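Local structure of necrotic enteritis toxin B (Clostridium perfringens, 4I0N) at residues S91-V94 against N95-K99; A101-I104 against P105-T108; Y149-D153 against F154-Q158; S183-A186 against I187-N190. The protein probably forms pores in host cell membranes, as a toxin of the leukocidin/hemolysin family linked to necrotic enteritis. All blocks are in the same frame, centred on the assembly; numbering follows the deposited sequence.

Contact 1 (S91-V94 against N95-K99)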
loop_
_atom_site.group_PDB
_atom_site.type_symbol
_atom_site.label_atom_id
_atom_site.label_comp_id
_atom_site.label_asym_id
_atom_site.label_seq_id
_atom_site.Cartn_x
_atom_site.Cartn_y
_atom_site.Cartn_z
ATOM N N SER A 91 9.924 -9.243 -7.036
ATOM C CA SER A 91 10.779 -9.259 -8.213
ATOM C C SER A 91 11.082 -10.723 -8.575
ATOM O O SER A 91 11.348 -11.567 -7.699
ATOM C CB SER A 91 12.072 -8.501 -7.948
ATOM O OG SER A 91 12.897 -8.508 -9.091
ATOM N N ALA A 92 10.989 -11.029 -9.863
ATOM C CA ALA A 92 11.332 -12.349 -10.373
ATOM C C ALA A 92 12.076 -12.263 -11.692
ATOM O O ALA A 92 11.792 -11.417 -12.532
ATOM C CB ALA A 92 10.064 -13.197 -10.547
ATOM N N ASP A 93 13.037 -13.160 -11.879
ATOM C CA ASP A 93 13.694 -13.290 -13.167
ATOM C C ASP A 93 14.225 -14.714 -13.300
ATOM O O ASP A 93 14.482 -15.379 -12.299
ATOM C CB ASP A 93 14.799 -12.243 -13.343
ATOM C CG ASP A 93 15.996 -12.485 -12.445
ATOM O OD1 ASP A 93 15.892 -12.243 -11.219
ATOM O OD2 ASP A 93 17.057 -12.900 -12.976
ATOM N N VAL A 94 14.370 -15.181 -14.539
ATOM C CA VAL A 94 14.589 -16.615 -14.788
ATOM C C VAL A 94 15.860 -17.150 -14.122
ATOM O O VAL A 94 15.880 -18.276 -13.609
ATOM C CB VAL A 94 14.590 -16.931 -16.315
ATOM C CG1 VAL A 94 15.745 -16.230 -17.012
ATOM C CG2 VAL A 94 14.648 -18.450 -16.553
ATOM N N ASN A 95 16.912 -16.337 -14.104
ATOM C CA ASN A 95 18.179 -16.766 -13.520
ATOM C C ASN A 95 18.372 -16.303 -12.084
ATOM O O ASN A 95 19.466 -16.448 -11.528
ATOM C CB ASN A 95 19.361 -16.317 -14.393
ATOM C CG ASN A 95 19.448 -17.082 -15.689
ATOM O OD1 ASN A 95 18.692 -18.022 -15.922
ATOM N ND2 ASN A 95 20.374 -16.688 -16.540
ATOM N N ASN A 96 17.305 -15.754 -11.497
ATOM C CA ASN A 96 17.309 -15.293 -10.112
ATOM C C ASN A 96 18.512 -14.377 -9.814
ATOM O O ASN A 96 19.141 -14.497 -8.762
ATOM C CB ASN A 96 17.262 -16.489 -9.132
ATOM C CG ASN A 96 16.040 -17.385 -9.341
ATOM O OD1 ASN A 96 16.165 -18.608 -9.518
ATOM N ND2 ASN A 96 14.855 -16.789 -9.287
ATOM N N ASN A 97 18.810 -13.472 -10.755
ATOM C CA ASN A 97 19.974 -12.574 -10.705
ATOM C C ASN A 97 19.661 -11.157 -10.248
ATOM O O ASN A 97 20.537 -10.439 -9.779
ATOM C CB ASN A 97 20.594 -12.474 -12.101
ATOM C CG ASN A 97 21.438 -13.665 -12.433
ATOM O OD1 ASN A 97 21.894 -14.376 -11.537
ATOM N ND2 ASN A 97 21.643 -13.909 -13.717
ATOM N N ILE A 98 18.407 -10.755 -10.410
ATOM C CA ILE A 98 17.984 -9.383 -10.132
ATOM C C ILE A 98 17.424 -9.281 -8.705
ATOM O O ILE A 98 16.665 -10.162 -8.277
ATOM C CB ILE A 98 17.000 -8.930 -11.213
ATOM C CG1 ILE A 98 17.812 -8.734 -12.507
ATOM C CG2 ILE A 98 16.227 -7.669 -10.793
ATOM C CD1 ILE A 98 17.115 -9.061 -13.772
ATOM N N LYS A 99 17.840 -8.237 -7.983
ATOM C CA LYS A 99 17.543 -8.108 -6.551
ATOM C C LYS A 99 16.954 -6.736 -6.212
ATOM O O LYS A 99 17.330 -5.732 -6.792
ATOM C CB LYS A 99 18.822 -8.293 -5.736
ATOM C CG LYS A 99 19.478 -9.664 -5.860
ATOM C CD LYS A 99 20.706 -9.725 -4.950
HETATM O O HOH W 1 14.345 -10.979 -9.336
HETATM O O HOH W 2 13.609 -14.487 -9.312
#
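D93 and N96 close a type I beta turn at the end of strand 76-92, where the chain reverses before strand 99-104. The turn bond runs from N96 N to D93 O at 3.0 Å, and the donor stands well above the carbonyl plane, 58° out of it. Beyond the turn, the carboxylate of D93 takes over. Its OD2 receives N97 N at 2.9 Å on the syn lone pair, in a nearly straight bond of 169°. OD1 accepts I98 N at 3.0 Å from above the carboxylate plane. With CG placed between its own backbone N and carbonyl carbon (chi1 70°), the D93 side chain leans across the bend, and two consecutive amides fix its carboxylate.

In the fold, this reversal leads from the long strand 76-92 of the larger sheet to the edge strand of the six-stranded sheet, and I98 points inward. Its CD1 lies 3.8 Å from D93 CG, while its side chain also packs on L228 and A230 of strand 219-231 and on W280.

One water sits between S91 OG, D93 OD1 and I98 O, hydrogen-bonded to all three, at 2.7 Å from OD1. A second water accepts from D93 N at 2.9 Å and from N96 ND2 at 2.6 Å, linking the side-chain amide of N96 to the first residue of the turn.

Contact 2 (A101-I104 against P105-T108); sequences ANSI and PKNT
The flat carboxamide of N102 is met at its oxygen by K106, whose NZ comes within 3.1 Å of OD1 in a weak hydrogen bond; the two side chains cross at about a right angle. The same OD1 is also held in the carbonyl plane, on a lone pair, by the next backbone amide, S103 N, at 2.8 Å. The other planar group is the cis peptide from I104 into P105, which kinks the chain as strand 99-104 ends; the puckered proline ring packs on V114, I147, Y149 and M224.

Past the kink the K106 side chain runs back along the strand. It bends at chi3 (81°) and chi4 (51°); CG passes 3.1 Å from S103 O and NZ then donates to this carbonyl at 2.8 Å, tilted 30° from the carbonyl plane. The ammonium thus grips a strand-end carbonyl as well as the asparagine oxygen, and Q158 OE1 is a third acceptor for it. S103 OG, in turn, is hydrogen-bonded to Q158 NE2.

Strand 99-104 forms one edge of the six-stranded sheet and pairs there with strand 219-231. The I104 side chain also packs on I147 of strand 144-150 and I118 of strand 113-120, and past P105 the chain runs on to strand 108-109, paired with strand 154-162.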
loop_
_atom_site.group_PDB
_atom_site.type_symbol
_atom_site.label_atom_id
_atom_site.label_comp_id
_atom_site.label_asym_id
_atom_site.label_seq_id
_atom_site.Cartn_x
_atom_site.Cartn_y
_atom_site.Cartn_z
ATOM N N ALA A 101 17.394 -3.965 -4.007
ATOM C CA ALA A 101 18.502 -3.501 -3.185
ATOM C C ALA A 101 18.036 -2.786 -1.922
ATOM O O ALA A 101 18.672 -2.887 -0.876
ATOM C CB ALA A 101 19.429 -2.601 -4.000
ATOM N N ASN A 102 16.917 -2.075 -2.025
ATOM C CA ASN A 102 16.347 -1.365 -0.903
ATOM C C ASN A 102 14.971 -0.859 -1.316
ATOM O O ASN A 102 14.603 -0.933 -2.492
ATOM C CB ASN A 102 17.223 -0.197 -0.436
ATOM C CG ASN A 102 17.165 -0.001 1.096
ATOM O OD1 ASN A 102 16.130 -0.244 1.730
ATOM N ND2 ASN A 102 18.282 0.402 1.682
ATOM N N SER A 103 14.215 -0.374 -0.346
ATOM C CA SER A 103 12.816 -0.022 -0.589
ATOM C C SER A 103 12.355 0.918 0.522
ATOM O O SER A 103 12.900 0.892 1.641
ATOM C CB SER A 103 11.956 -1.287 -0.648
ATOM O OG SER A 103 11.921 -1.954 0.606
ATOM N N ILE A 104 11.372 1.750 0.210
ATOM C CA ILE A 104 10.791 2.676 1.181
ATOM C C ILE A 104 9.256 2.585 1.061
ATOM O O ILE A 104 8.721 2.276 -0.016
ATOM C CB ILE A 104 11.270 4.152 0.966
ATOM C CG1 ILE A 104 11.058 4.594 -0.493
ATOM C CG2 ILE A 104 12.738 4.348 1.408
ATOM C CD1 ILE A 104 11.131 6.100 -0.729
ATOM N N PRO A 105 8.528 2.855 2.153
ATOM C CA PRO A 105 9.007 3.254 3.476
ATOM C C PRO A 105 9.517 2.084 4.267
ATOM O O PRO A 105 9.267 0.939 3.904
ATOM C CB PRO A 105 7.755 3.861 4.137
ATOM C CG PRO A 105 6.604 3.153 3.487
ATOM C CD PRO A 105 7.053 2.777 2.090
ATOM N N LYS A 106 10.247 2.373 5.345
ATOM C CA LYS A 106 10.880 1.306 6.105
ATOM C C LYS A 106 10.351 1.231 7.526
ATOM O O LYS A 106 9.704 2.165 8.011
ATOM C CB LYS A 106 12.411 1.448 6.105
ATOM C CG LYS A 106 13.029 1.536 4.691
ATOM C CD LYS A 106 14.483 0.997 4.607
ATOM C CE LYS A 106 14.550 -0.529 4.498
ATOM N NZ LYS A 106 13.665 -1.088 3.405
ATOM N N ASN A 107 10.636 0.099 8.179
ATOM C CA ASN A 107 10.249 -0.126 9.561
ATOM C C ASN A 107 8.754 0.128 9.779
ATOM O O ASN A 107 7.929 -0.330 8.965
ATOM C CB ASN A 107 11.168 0.705 10.481
ATOM C CG ASN A 107 12.632 0.361 10.273
ATOM O OD1 ASN A 107 13.437 1.206 9.862
ATOM N ND2 ASN A 107 12.981 -0.894 10.529
ATOM N N THR A 108 8.394 0.831 10.854
ATOM C CA THR A 108 6.991 1.138 11.138
ATOM C C THR A 108 6.789 2.639 11.271
ATOM O O THR A 108 7.550 3.307 11.989
ATOM C CB THR A 108 6.533 0.438 12.409
ATOM O OG1 THR A 108 6.711 -0.968 12.225
ATOM C CG2 THR A 108 5.064 0.738 12.748
#

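Contact 3 (Y149-D153 against F154-Q158); sequences YEQPD and FRTIQ
Q151 and F154 close a type II beta turn, with F154 N donating to Q151 O at 2.9 Å and D153 supplying the positive phi (74°) of the third position. The turn joins strand 144-150 to strand 154-162. These two do not pair with each other: the first belongs to the three-stranded sheet with 113-120, which probably corresponds to the folded-back stem region of this alpha-hemolysin-type toxin, and the second to the larger sheet.

Across the bend, three side chains are joined in a short run of hydrogen bonds. Y149 OH donates to T156 OG1 at 2.6 Å, and T156 OG1 in turn donates to Q151 OE1 at 2.5 Å, arriving 35° out of the amide's carbonyl plane. Y149 and T156 approach from opposite directions, with the threonine oxygen at the edge of the tyrosine ring, while Q151 crosses T156 at about a right angle. The extended glutamine chain beyond CG (chi2 175°) lets its amide reach the threonine, and its NE2 is satisfied by the carbonyls of I109 and K111. All three side chains are buried, and each hydroxyl has an acceptor, which would fix its rotation.

Further partners fix the ends: the Y149 ring meets F220 edge-to-face, and R155 forms a salt bridge with D110. F154 packs edge-to-face with F172 of strand 165-172, while at the edge of its ring, near the plane, CD2 lies 3.3 Å from P152 O.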
loop_
_atom_site.group_PDB
_atom_site.type_symbol
_atom_site.label_atom_id
_atom_site.label_comp_id
_atom_site.label_asym_id
_atom_site.label_seq_id
_atom_site.Cartn_x
_atom_site.Cartn_y
_atom_site.Cartn_z
ATOM N N TYR A 149 2.163 9.489 0.993
ATOM C CA TYR A 149 0.758 9.134 1.153
ATOM C C TYR A 149 0.266 9.441 2.543
ATOM O O TYR A 149 1.061 9.660 3.449
ATOM C CB TYR A 149 0.484 7.657 0.786
ATOM C CG TYR A 149 1.173 6.622 1.646
ATOM C CD1 TYR A 149 0.619 6.214 2.888
ATOM C CD2 TYR A 149 2.371 6.047 1.236
ATOM C CE1 TYR A 149 1.240 5.208 3.652
ATOM C CE2 TYR A 149 3.014 5.051 2.004
ATOM C CZ TYR A 149 2.449 4.652 3.207
ATOM O OH TYR A 149 3.080 3.673 3.944
ATOM N N GLU A 150 -1.049 9.508 2.693
ATOM C CA GLU A 150 -1.640 9.690 4.008
ATOM C C GLU A 150 -2.317 8.396 4.509
ATOM O O GLU A 150 -2.833 7.577 3.716
ATOM C CB GLU A 150 -2.610 10.878 4.014
ATOM C CG GLU A 150 -3.877 10.629 3.238
ATOM C CD GLU A 150 -4.869 11.769 3.329
ATOM O OE1 GLU A 150 -4.740 12.634 4.235
ATOM O OE2 GLU A 150 -5.781 11.786 2.478
ATOM N N GLN A 151 -2.297 8.206 5.825
ATOM C CA GLN A 151 -2.890 7.005 6.426
ATOM C C GLN A 151 -3.609 7.329 7.751
ATOM O O GLN A 151 -3.377 6.660 8.751
ATOM C CB GLN A 151 -1.812 5.925 6.627
ATOM C CG GLN A 151 -0.647 6.430 7.512
ATOM C CD GLN A 151 0.382 5.352 7.834
ATOM O OE1 GLN A 151 0.298 4.246 7.336
ATOM N NE2 GLN A 151 1.372 5.694 8.663
ATOM N N PRO A 152 -4.502 8.338 7.760
ATOM C CA PRO A 152 -5.172 8.679 9.045
ATOM C C PRO A 152 -5.796 7.457 9.724
ATOM O O PRO A 152 -6.498 6.677 9.070
ATOM C CB PRO A 152 -6.259 9.683 8.640
ATOM C CG PRO A 152 -6.442 9.449 7.141
ATOM C CD PRO A 152 -5.057 9.120 6.642
ATOM N N ASP A 153 -5.492 7.306 11.017
ATOM C CA ASP A 153 -5.968 6.197 11.879
ATOM C C ASP A 153 -5.317 4.838 11.647
ATOM O O ASP A 153 -5.714 3.867 12.308
ATOM C CB ASP A 153 -7.499 6.015 11.803
ATOM C CG ASP A 153 -8.271 7.233 12.297
ATOM O OD1 ASP A 153 -7.689 8.145 12.935
ATOM O OD2 ASP A 153 -9.487 7.257 12.048
ATOM N N PHE A 154 -4.337 4.774 10.731
ATOM C CA PHE A 154 -3.639 3.545 10.381
ATOM C C PHE A 154 -2.146 3.728 10.608
ATOM O O PHE A 154 -1.687 4.870 10.844
ATOM C CB PHE A 154 -3.881 3.164 8.901
ATOM C CG PHE A 154 -5.235 2.578 8.619
ATOM C CD1 PHE A 154 -5.344 1.260 8.159
ATOM C CD2 PHE A 154 -6.393 3.365 8.729
ATOM C CE1 PHE A 154 -6.628 0.708 7.844
ATOM C CE2 PHE A 154 -7.667 2.849 8.426
ATOM C CZ PHE A 154 -7.786 1.506 7.980
ATOM N N ARG A 155 -1.397 2.623 10.571
ATOM C CA ARG A 155 0.071 2.671 10.562
ATOM C C ARG A 155 0.603 1.800 9.442
ATOM O O ARG A 155 -0.110 0.906 8.964
ATOM C CB ARG A 155 0.641 2.182 11.904
ATOM C CG ARG A 155 0.206 0.781 12.275
ATOM C CD ARG A 155 1.075 0.193 13.413
ATOM N NE ARG A 155 1.240 1.125 14.518
ATOM C CZ ARG A 155 0.564 1.073 15.668
ATOM N NH1 ARG A 155 -0.342 0.112 15.883
ATOM N NH2 ARG A 155 0.789 1.991 16.612
ATOM N N THR A 156 1.835 2.066 9.019
ATOM C CA THR A 156 2.489 1.275 7.987
ATOM C C THR A 156 3.573 0.424 8.648
ATOM O O THR A 156 4.403 0.945 9.403
ATOM C CB THR A 156 3.161 2.174 6.948
ATOM O OG1 THR A 156 2.141 2.895 6.254
ATOM C CG2 THR A 156 3.986 1.326 5.943
ATOM N N ILE A 157 3.528 -0.881 8.388
ATOM C CA ILE A 157 4.533 -1.809 8.922
ATOM C C ILE A 157 5.186 -2.462 7.718
ATOM O O ILE A 157 4.513 -3.166 6.956
ATOM C CB ILE A 157 3.881 -2.894 9.818
ATOM C CG1 ILE A 157 3.095 -2.222 10.968
ATOM C CG2 ILE A 157 4.940 -3.904 10.326
ATOM C CD1 ILE A 157 2.015 -3.102 11.584
ATOM N N GLN A 158 6.478 -2.223 7.505
ATOM C CA GLN A 158 7.149 -3.000 6.454
ATOM C C GLN A 158 7.422 -4.400 7.002
ATOM O O GLN A 158 8.269 -4.579 7.873
ATOM C CB GLN A 158 8.425 -2.344 5.929
ATOM C CG GLN A 158 8.987 -3.124 4.715
ATOM C CD GLN A 158 10.147 -2.442 4.006
ATOM O OE1 GLN A 158 11.090 -1.970 4.644
ATOM N NE2 GLN A 158 10.091 -2.412 2.665
#

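Contact 4 (S183-A186 against I187-N190)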
loop_
_atom_site.group_PDB
_atom_site.type_symbol
_atom_site.label_atom_id
_atom_site.label_comp_id
_atom_site.label_asym_id
_atom_site.label_seq_id
_atom_site.Cartn_x
_atom_site.Cartn_y
_atom_site.Cartn_z
ATOM N N SER A 183 -11.385 -3.029 21.792
ATOM C CA SER A 183 -12.107 -2.243 22.807
ATOM C C SER A 183 -13.316 -3.020 23.309
ATOM O O SER A 183 -13.980 -3.705 22.533
ATOM C CB SER A 183 -12.538 -0.862 22.277
ATOM O OG SER A 183 -11.402 -0.065 21.987
ATOM N N TYR A 184 -13.568 -2.950 24.609
ATOM C CA TYR A 184 -14.665 -3.710 25.195
ATOM C C TYR A 184 -15.210 -3.057 26.451
ATOM O O TYR A 184 -14.476 -2.797 27.407
ATOM C CB TYR A 184 -14.261 -5.180 25.460
ATOM C CG TYR A 184 -15.408 -5.982 26.030
ATOM C CD1 TYR A 184 -16.454 -6.400 25.212
ATOM C CD2 TYR A 184 -15.470 -6.280 27.400
ATOM C CE1 TYR A 184 -17.536 -7.117 25.730
ATOM C CE2 TYR A 184 -16.548 -6.996 27.931
ATOM C CZ TYR A 184 -17.572 -7.417 27.083
ATOM O OH TYR A 184 -18.642 -8.124 27.591
ATOM N N HIS A 185 -16.508 -2.774 26.413
ATOM C CA HIS A 185 -17.256 -2.250 27.536
ATOM C C HIS A 185 -18.272 -3.326 27.925
ATOM O O HIS A 185 -18.923 -3.926 27.053
ATOM C CB HIS A 185 -17.972 -0.960 27.108
ATOM C CG HIS A 185 -18.643 -0.224 28.228
ATOM N ND1 HIS A 185 -19.795 -0.672 28.840
ATOM C CD2 HIS A 185 -18.347 0.964 28.808
ATOM C CE1 HIS A 185 -20.161 0.190 29.775
ATOM N NE2 HIS A 185 -19.299 1.193 29.771
ATOM N N ALA A 186 -18.391 -3.584 29.230
ATOM C CA ALA A 186 -19.275 -4.647 29.725
ATOM C C ALA A 186 -20.710 -4.558 29.204
ATOM O O ALA A 186 -21.342 -5.584 28.971
ATOM C CB ALA A 186 -19.271 -4.686 31.253
ATOM N N ILE A 187 -21.208 -3.338 29.016
ATOM C CA ILE A 187 -22.565 -3.128 28.520
ATOM C C ILE A 187 -22.587 -2.923 26.994
ATOM O O ILE A 187 -23.275 -3.657 26.293
ATOM C CB ILE A 187 -23.259 -1.951 29.229
ATOM C CG1 ILE A 187 -23.212 -2.142 30.756
ATOM C CG2 ILE A 187 -24.699 -1.793 28.746
ATOM C CD1 ILE A 187 -23.705 -0.926 31.551
ATOM N N TYR A 188 -21.815 -1.953 26.492
ATOM C CA TYR A 188 -21.882 -1.555 25.064
ATOM C C TYR A 188 -21.011 -2.359 24.107
ATOM O O TYR A 188 -21.093 -2.170 22.887
ATOM C CB TYR A 188 -21.583 -0.063 24.916
ATOM C CG TYR A 188 -22.391 0.760 25.894
ATOM C CD1 TYR A 188 -23.771 0.886 25.748
ATOM C CD2 TYR A 188 -21.781 1.366 26.996
ATOM C CE1 TYR A 188 -24.531 1.624 26.667
ATOM C CE2 TYR A 188 -22.532 2.104 27.916
ATOM C CZ TYR A 188 -23.902 2.232 27.737
ATOM O OH TYR A 188 -24.646 2.958 28.642
ATOM N N GLY A 189 -20.185 -3.252 24.650
ATOM C CA GLY A 189 -19.307 -4.085 23.826
ATOM C C GLY A 189 -18.227 -3.202 23.239
ATOM O O GLY A 189 -17.713 -2.316 23.919
ATOM N N ASN A 190 -17.889 -3.451 21.973
ATOM C CA ASN A 190 -16.933 -2.621 21.262
ATOM C C ASN A 190 -17.671 -1.456 20.601
ATOM O O ASN A 190 -18.537 -1.666 19.762
ATOM C CB ASN A 190 -16.183 -3.432 20.191
ATOM C CG ASN A 190 -15.000 -2.673 19.626
ATOM O OD1 ASN A 190 -14.973 -1.432 19.660
ATOM N ND2 ASN A 190 -13.987 -3.401 19.151
#
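I187 and H185 meet in a tight hairpin-like reversal whose two arms share a single antiparallel bridge, H185 with G189. The loop lies between strand 165-172 and helix 214-217, far from the centre of the chain, in what is probably the rim region of this leukocidin-type fold. I187 N donates to H185 ND1 at 3.0 Å, lying close to the plane of the imidazole. The histidine ring is placed for this by a chi1 of -173°, which turns it toward the I187 and Y188 amides. Because ND1 acts as an acceptor, a neutral ring would probably carry its proton on NE2.

Y188 comes next. Its N adds a weak bond of 3.4 Å to the same H185 ND1, and its ring lies alongside the imidazole, both side chains pointing the same way. Y188 CD2 stands over the centre of the H185 ring, 3.3 Å above its plane, though the planes are inclined at 47° and the pair is oblique.

G189 carries the backbone bridge: G189 N donates to H185 O at 2.8 Å, and H185 N returns a bond to G189 O. Against its CA packs the ring of Y184, through CD1 at 3.9 Å; the hydroxyl of that tyrosine reaches R260, which also binds the carbonyls of A186 and I187.

N190 finishes the arm beside S183. Its amide is occupied by L192 N and N180 O, and its CB lies 3.2 Å from S183 O.

How the contacts relate
All four contacts are local reversals or bends, met in numerical order along the chain. Contact 1 brings the chain from strand 76-92 toward strand 99-104, on which contact 2 opens; their centres are 20 Å apart. Contacts 2 and 3, with centres 14 Å apart, touch directly: Q158 of contact 3 reaches S103, and its N makes a probable hydrogen bond with N107 O at 2.8 Å. They flank the 113-150 region, probably the stem before pore formation, at its entry and exit, so this meeting joins its two ends. Contact 4 lies about 50 Å from contact 1, centre to centre, on the opposite side of the chain's centre, and touches none of the others.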